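Local coordinates for minor structural protein 5 (Lactococcus phage Tuc2009, PDB 5E7T) that is a minor structural protein of the phage particle, probably part of the baseplate through which the virus attaches to its lactococcal host, at residues 200-210 with 223-232. Residues are numbered along the deposited sequence; the frame is centred on the assembly and turned at random.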
ATOM      1  N   THR B 200      15.918 -12.750 -43.253  1.00 68.76           N
ATOM      2  CA  THR B 200      15.939 -13.987 -44.047  1.00 68.58           C
ATOM      3  C   THR B 200      16.159 -13.665 -45.520  1.00 72.70           C
ATOM      4  O   THR B 200      16.988 -14.308 -46.159  1.00 73.23           O
ATOM      5  CB  THR B 200      14.667 -14.823 -43.759  1.00 75.03           C
ATOM      6  OG1 THR B 200      14.634 -15.170 -42.361  1.00 72.05           O
ATOM      7  CG2 THR B 200      14.575 -16.089 -44.609  1.00 71.63           C
ATOM      8  N   ALA B 201      15.463 -12.628 -46.032  1.00 69.26           N
ATOM      9  CA  ALA B 201      15.514 -12.155 -47.424  1.00 68.59           C
ATOM     10  C   ALA B 201      16.907 -11.820 -47.932  1.00 73.76           C
ATOM     11  O   ALA B 201      17.169 -12.020 -49.117  1.00 76.74           O
ATOM     12  CB  ALA B 201      14.622 -10.942 -47.586  1.00 69.55           C
ATOM     13  N   ASP B 202      17.793 -11.299 -47.051  1.00 67.35           N
ATOM     14  CA  ASP B 202      19.149 -10.844 -47.360  1.00 64.90           C
ATOM     15  C   ASP B 202      20.122 -11.938 -47.756  1.00 68.39           C
ATOM     16  O   ASP B 202      21.197 -11.616 -48.267  1.00 70.25           O
ATOM     17  CB  ASP B 202      19.732 -10.027 -46.189  1.00 65.57           C
ATOM     18  CG  ASP B 202      18.970  -8.759 -45.863  1.00 74.89           C
ATOM     19  OD1 ASP B 202      18.615  -8.018 -46.810  1.00 74.41           O
ATOM     20  OD2 ASP B 202      18.746  -8.492 -44.654  1.00 82.74           O
ATOM     21  N   TRP B 203      19.787 -13.210 -47.524  1.00 62.51           N
ATOM     22  CA  TRP B 203      20.714 -14.297 -47.844  1.00 61.54           C
ATOM     23  C   TRP B 203      20.481 -14.929 -49.221  1.00 68.55           C
ATOM     24  O   TRP B 203      19.345 -14.877 -49.705  1.00 70.09           O
ATOM     25  CB  TRP B 203      20.661 -15.370 -46.748  1.00 59.19           C
ATOM     26  CG  TRP B 203      21.081 -14.869 -45.403  1.00 59.12           C
ATOM     27  CD1 TRP B 203      20.267 -14.450 -44.397  1.00 61.65           C
ATOM     28  CD2 TRP B 203      22.432 -14.685 -44.934  1.00 58.45           C
ATOM     29  NE1 TRP B 203      21.020 -14.043 -43.316  1.00 60.28           N
ATOM     30  CE2 TRP B 203      22.351 -14.192 -43.612  1.00 60.99           C
ATOM     31  CE3 TRP B 203      23.708 -14.902 -45.500  1.00 59.30           C
ATOM     32  CZ2 TRP B 203      23.491 -13.885 -42.855  1.00 59.44           C
ATOM     33  CZ3 TRP B 203      24.834 -14.603 -44.746  1.00 59.76           C
ATOM     34  CH2 TRP B 203      24.718 -14.125 -43.429  1.00 59.96           C
ATOM     35  N   PRO B 204      21.513 -15.593 -49.836  1.00 65.45           N
ATOM     36  CA  PRO B 204      21.292 -16.283 -51.117  1.00 65.69           C
ATOM     37  C   PRO B 204      20.138 -17.275 -51.048  1.00 70.50           C
ATOM     38  O   PRO B 204      19.991 -17.958 -50.025  1.00 70.36           O
ATOM     39  CB  PRO B 204      22.611 -17.018 -51.344  1.00 67.11           C
ATOM     40  CG  PRO B 204      23.619 -16.228 -50.621  1.00 70.30           C
ATOM     41  CD  PRO B 204      22.926 -15.730 -49.406  1.00 66.32           C
ATOM     42  N   LYS B 205      19.315 -17.324 -52.129  1.00 67.68           N
ATOM     43  CA  LYS B 205      18.126 -18.177 -52.270  1.00 68.77           C
ATOM     44  C   LYS B 205      18.369 -19.498 -52.999  1.00 73.92           C
ATOM     45  O   LYS B 205      17.648 -20.476 -52.740  1.00 74.87           O
ATOM     46  CB  LYS B 205      16.978 -17.407 -52.953  1.00 72.19           C
ATOM     47  CG  LYS B 205      16.156 -16.581 -51.974  1.00 92.40           C
ATOM     48  CD  LYS B 205      15.440 -15.402 -52.629  1.00105.53           C
ATOM     49  CE  LYS B 205      15.065 -14.330 -51.619  1.00114.43           C
ATOM     50  NZ  LYS B 205      16.201 -13.412 -51.332  1.00121.34           N
ATOM     51  N   PHE B 206      19.369 -19.521 -53.915  1.00 69.61           N
ATOM     52  CA  PHE B 206      19.716 -20.678 -54.754  1.00 69.42           C
ATOM     53  C   PHE B 206      21.151 -21.179 -54.567  1.00 72.19           C
ATOM     54  O   PHE B 206      22.064 -20.381 -54.365  1.00 70.52           O
ATOM     55  CB  PHE B 206      19.428 -20.383 -56.243  1.00 71.80           C
ATOM     56  CG  PHE B 206      18.010 -19.927 -56.507  1.00 74.06           C
ATOM     57  CD1 PHE B 206      17.650 -18.589 -56.360  1.00 76.54           C
ATOM     58  CD2 PHE B 206      17.024 -20.839 -56.861  1.00 76.99           C
ATOM     59  CE1 PHE B 206      16.326 -18.177 -56.547  1.00 77.69           C
ATOM     60  CE2 PHE B 206      15.700 -20.425 -57.054  1.00 79.94           C
ATOM     61  CZ  PHE B 206      15.360 -19.098 -56.894  1.00 77.36           C
ATOM     62  N   VAL B 207      21.337 -22.507 -54.643  1.00 70.02           N
ATOM     63  CA  VAL B 207      22.637 -23.174 -54.557  1.00 69.94           C
ATOM     64  C   VAL B 207      22.955 -23.905 -55.879  1.00 78.79           C
ATOM     65  O   VAL B 207      22.085 -24.536 -56.482  1.00 80.07           O
ATOM     66  CB  VAL B 207      22.777 -24.069 -53.301  1.00 72.02           C
ATOM     67  CG1 VAL B 207      21.851 -25.272 -53.345  1.00 72.68           C
ATOM     68  CG2 VAL B 207      24.217 -24.499 -53.078  1.00 71.56           C
ATOM     69  N   GLY B 208      24.193 -23.777 -56.320  1.00 77.64           N
ATOM     70  CA  GLY B 208      24.693 -24.393 -57.536  1.00 80.64           C
ATOM     71  C   GLY B 208      25.813 -25.359 -57.244  1.00 88.69           C
ATOM     72  O   GLY B 208      26.713 -25.042 -56.463  1.00 87.90           O
ATOM     73  N   THR B 209      25.751 -26.556 -57.849  1.00 88.80           N
ATOM     74  CA  THR B 209      26.760 -27.594 -57.666  1.00 90.08           C
ATOM     75  C   THR B 209      27.149 -28.304 -58.938  1.00 98.60           C
ATOM     76  O   THR B 209      26.341 -28.465 -59.853  1.00 98.63           O
ATOM     77  CB  THR B 209      26.364 -28.609 -56.594  1.00 94.40           C
ATOM     78  OG1 THR B 209      24.953 -28.804 -56.622  1.00 96.68           O
ATOM     79  CG2 THR B 209      26.822 -28.202 -55.213  1.00 88.29           C
ATOM     80  N   TYR B 210      28.422 -28.709 -58.975  1.00 98.67           N
ATOM     81  CA  TYR B 210      29.086 -29.496 -60.009  1.00101.77           C
ATOM     82  C   TYR B 210      30.277 -30.217 -59.360  1.00110.47           C
ATOM     83  O   TYR B 210      30.744 -29.788 -58.298  1.00107.93           O
ATOM     84  CB  TYR B 210      29.411 -28.684 -61.282  1.00102.71           C
ATOM     85  CG  TYR B 210      30.724 -27.940 -61.293  1.00103.12           C
ATOM     86  CD1 TYR B 210      31.895 -28.561 -61.710  1.00106.63           C
ATOM     87  CD2 TYR B 210      30.777 -26.583 -61.012  1.00102.02           C
ATOM     88  CE1 TYR B 210      33.099 -27.866 -61.778  1.00107.29           C
ATOM     89  CE2 TYR B 210      31.977 -25.877 -61.066  1.00102.52           C
ATOM     90  CZ  TYR B 210      33.140 -26.524 -61.447  1.00111.33           C
ATOM     91  OH  TYR B 210      34.337 -25.847 -61.505  1.00111.57           O
ATOM     92  N   LYS B 223      28.038 -23.439 -65.388  1.00 92.87           N
ATOM     93  CA  LYS B 223      28.765 -24.682 -65.082  1.00 93.17           C
ATOM     94  C   LYS B 223      28.097 -25.486 -63.934  1.00 96.13           C
ATOM     95  O   LYS B 223      28.274 -26.701 -63.845  1.00 97.03           O
ATOM     96  CB  LYS B 223      30.247 -24.378 -64.764  1.00 94.63           C
ATOM     97  CG  LYS B 223      31.189 -25.588 -64.877  1.00108.37           C
ATOM     98  CD  LYS B 223      31.909 -25.672 -66.233  1.00120.65           C
ATOM     99  CE  LYS B 223      32.191 -27.097 -66.690  1.00131.08           C
ATOM    100  NZ  LYS B 223      33.297 -27.748 -65.933  1.00136.13           N
ATOM    101  N   TYR B 224      27.303 -24.793 -63.092  1.00 90.23           N
ATOM    102  CA  TYR B 224      26.609 -25.302 -61.908  1.00 88.32           C
ATOM    103  C   TYR B 224      25.178 -25.822 -62.164  1.00 93.18           C
ATOM    104  O   TYR B 224      24.543 -25.443 -63.154  1.00 93.58           O
ATOM    105  CB  TYR B 224      26.573 -24.181 -60.843  1.00 85.94           C
ATOM    106  CG  TYR B 224      27.939 -23.787 -60.327  1.00 85.40           C
ATOM    107  CD1 TYR B 224      28.515 -24.445 -59.243  1.00 86.83           C
ATOM    108  CD2 TYR B 224      28.657 -22.750 -60.916  1.00 85.53           C
ATOM    109  CE1 TYR B 224      29.785 -24.100 -58.774  1.00 86.67           C
ATOM    110  CE2 TYR B 224      29.926 -22.390 -60.452  1.00 85.50           C
ATOM    111  CZ  TYR B 224      30.490 -23.074 -59.385  1.00 90.74           C
ATOM    112  OH  TYR B 224      31.732 -22.720 -58.912  1.00 87.37           O
ATOM    113  N   ASP B 225      24.675 -26.681 -61.246  1.00 89.19           N
ATOM    114  CA  ASP B 225      23.304 -27.199 -61.254  1.00 89.64           C
ATOM    115  C   ASP B 225      22.576 -26.435 -60.145  1.00 91.31           C
ATOM    116  O   ASP B 225      22.850 -26.635 -58.957  1.00 90.04           O
ATOM    117  CB  ASP B 225      23.269 -28.726 -61.035  1.00 93.08           C
ATOM    118  CG  ASP B 225      23.921 -29.552 -62.137  1.00106.52           C
ATOM    119  OD1 ASP B 225      23.537 -29.379 -63.326  1.00108.68           O
ATOM    120  OD2 ASP B 225      24.767 -30.416 -61.809  1.00111.86           O
ATOM    121  N   TRP B 226      21.708 -25.502 -60.543  1.00 87.19           N
ATOM    122  CA  TRP B 226      21.006 -24.585 -59.643  1.00 85.30           C
ATOM    123  C   TRP B 226      19.662 -25.055 -59.081  1.00 90.30           C
ATOM    124  O   TRP B 226      18.715 -25.291 -59.837  1.00 91.67           O
ATOM    125  CB  TRP B 226      20.822 -23.247 -60.341  1.00 83.54           C
ATOM    126  CG  TRP B 226      22.127 -22.612 -60.675  1.00 83.88           C
ATOM    127  CD1 TRP B 226      22.797 -22.692 -61.859  1.00 88.01           C
ATOM    128  CD2 TRP B 226      22.987 -21.908 -59.770  1.00 81.83           C
ATOM    129  NE1 TRP B 226      23.988 -22.016 -61.771  1.00 86.71           N
ATOM    130  CE2 TRP B 226      24.144 -21.545 -60.492  1.00 86.16           C
ATOM    131  CE3 TRP B 226      22.880 -21.520 -58.424  1.00 81.01           C
ATOM    132  CZ2 TRP B 226      25.191 -20.820 -59.910  1.00 83.67           C
ATOM    133  CZ3 TRP B 226      23.932 -20.832 -57.844  1.00 81.10           C
ATOM    134  CH2 TRP B 226      25.059 -20.467 -58.592  1.00 81.93           C
ATOM    135  N   ASP B 227      19.570 -25.105 -57.734  1.00 85.23           N
ATOM    136  CA  ASP B 227      18.380 -25.504 -56.984  1.00 85.25           C
ATOM    137  C   ASP B 227      17.992 -24.431 -55.974  1.00 86.23           C
ATOM    138  O   ASP B 227      18.874 -23.742 -55.459  1.00 84.37           O
ATOM    139  CB  ASP B 227      18.659 -26.799 -56.201  1.00 88.00           C
ATOM    140  CG  ASP B 227      18.798 -28.079 -56.999  1.00104.98           C
ATOM    141  OD1 ASP B 227      18.134 -28.199 -58.056  1.00107.94           O
ATOM    142  OD2 ASP B 227      19.479 -29.008 -56.509  1.00111.92           O
ATOM    143  N   GLU B 228      16.686 -24.334 -55.636  1.00 81.79           N
ATOM    144  CA  GLU B 228      16.198 -23.399 -54.621  1.00 79.56           C
ATOM    145  C   GLU B 228      16.518 -24.021 -53.276  1.00 83.33           C
ATOM    146  O   GLU B 228      16.089 -25.157 -53.026  1.00 84.70           O
ATOM    147  CB  GLU B 228      14.683 -23.152 -54.744  1.00 81.22           C
ATOM    148  CG  GLU B 228      14.236 -21.849 -54.090  1.00 89.32           C
ATOM    149  CD  GLU B 228      12.753 -21.619 -53.850  1.00117.55           C
ATOM    150  OE1 GLU B 228      11.914 -22.233 -54.553  1.00117.35           O
ATOM    151  OE2 GLU B 228      12.433 -20.795 -52.960  1.00109.90           O
ATOM    152  N   MET B 229      17.289 -23.312 -52.420  1.00 76.53           N
ATOM    153  CA  MET B 229      17.646 -23.889 -51.130  1.00 75.12           C
ATOM    154  C   MET B 229      16.441 -24.035 -50.225  1.00 79.31           C
ATOM    155  O   MET B 229      15.624 -23.111 -50.128  1.00 80.53           O
ATOM    156  CB  MET B 229      18.744 -23.108 -50.425  1.00 75.90           C
ATOM    157  CG  MET B 229      19.939 -22.832 -51.271  1.00 79.69           C
ATOM    158  SD  MET B 229      21.400 -22.455 -50.285  1.00 82.63           S
ATOM    159  CE  MET B 229      20.751 -21.062 -49.203  1.00 78.50           C
ATOM    160  N   LYS B 230      16.340 -25.208 -49.576  1.00 74.04           N
ATOM    161  CA  LYS B 230      15.302 -25.597 -48.623  1.00 73.36           C
ATOM    162  C   LYS B 230      15.872 -25.562 -47.189  1.00 76.07           C
ATOM    163  O   LYS B 230      15.091 -25.631 -46.239  1.00 77.04           O
ATOM    164  CB  LYS B 230      14.774 -27.012 -48.975  1.00 77.76           C
ATOM    165  CG  LYS B 230      13.419 -27.413 -48.364  1.00100.98           C
ATOM    166  CD  LYS B 230      13.090 -28.914 -48.621  1.00115.47           C
ATOM    167  CE  LYS B 230      11.879 -29.432 -47.857  1.00119.19           C
ATOM    168  NZ  LYS B 230      11.691 -30.907 -48.004  1.00115.43           N
ATOM    169  N   TYR B 231      17.223 -25.459 -47.014  1.00 70.43           N
ATOM    170  CA  TYR B 231      17.840 -25.425 -45.672  1.00 68.82           C
ATOM    171  C   TYR B 231      18.993 -24.428 -45.539  1.00 71.26           C
ATOM    172  O   TYR B 231      19.666 -24.142 -46.517  1.00 71.46           O
ATOM    173  CB  TYR B 231      18.291 -26.832 -45.200  1.00 70.64           C
ATOM    174  CG  TYR B 231      17.218 -27.894 -45.308  1.00 72.30           C
ATOM    175  CD1 TYR B 231      16.273 -28.063 -44.300  1.00 73.77           C
ATOM    176  CD2 TYR B 231      17.108 -28.683 -46.447  1.00 73.54           C
ATOM    177  CE1 TYR B 231      15.257 -29.009 -44.417  1.00 74.56           C
ATOM    178  CE2 TYR B 231      16.083 -29.614 -46.584  1.00 75.51           C
ATOM    179  CZ  TYR B 231      15.155 -29.773 -45.569  1.00 80.59           C
ATOM    180  OH  TYR B 231      14.148 -30.701 -45.713  1.00 79.75           O
ATOM    181  N   ARG B 232      19.215 -23.900 -44.315  1.00 66.14           N
ATOM    182  CA  ARG B 232      20.292 -22.948 -44.019  1.00 63.97           C
ATOM    183  C   ARG B 232      21.122 -23.510 -42.905  1.00 67.71           C
ATOM    184  O   ARG B 232      20.577 -23.851 -41.857  1.00 68.39           O
ATOM    185  CB  ARG B 232      19.761 -21.552 -43.654  1.00 61.19           C
ATOM    186  CG  ARG B 232      20.676 -20.488 -44.202  1.00 70.49           C
ATOM    187  CD  ARG B 232      20.461 -19.077 -43.690  1.00 76.79           C
ATOM    188  NE  ARG B 232      19.195 -18.416 -44.059  1.00 79.44           N
ATOM    189  CZ  ARG B 232      18.752 -18.185 -45.291  1.00 92.25           C
ATOM    190  NH1 ARG B 232      19.388 -18.687 -46.343  1.00 98.89           N
ATOM    191  NH2 ARG B 232      17.635 -17.505 -45.479  1.00 72.90           N
TER
HETATM  192  O   HOH W   1      22.052 -28.117 -56.626  1.00 64.18           O
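Phe206, Val207, Gly208 and Thr209 pair with Glu228, Asp227, Trp226 and Asp225 in an antiparallel beta pairing of strands 206-210 and 225-228. These are two of the three strands of a small antiparallel sheet in which 206-210, from the C-terminal domain of the minor structural protein 5 family, also pairs with strand 8-12 from near the N terminus.

Two reciprocal pairs of backbone hydrogen bonds, Val207 with Asp227 and Thr209 with Asp225, hold the register, and Met229 N extends it by donating to Lys205 O (2.9 Å). A water beside the second pair bonds to Thr209 OG1, donates to Asp225 O and reaches Asp227 OD2 weakly.

Aromatic side chains gather around Gly208 and the end of the strand pair. With no side chain on Gly208 in the way, its CA makes a CH-pi contact with the face of Trp226, 3.7 Å from the centroid of the six-membered ring; Trp226 NE1 bonds to Ser221 O. Tyr210 CG stands between the backbone N and the carbonyl carbon (chi1 87°), a setting in which the ring edge meets the face of Tyr224, planes at 68°, while Lys223 CG sits over the ring centre. Both tyrosine hydroxyls bond to the backbone of Ser218, which fixes their outer ends.

Just past the strand end the Met229 side chain crosses that of Val207 at about a right angle, SD 3.7 Å from Val207 CB. Farther along, the Arg232 guanidinium receives Trp203 CB over one face, and Thr200 CG2 lies at its edge, 3.5 Å from Arg232 NH2.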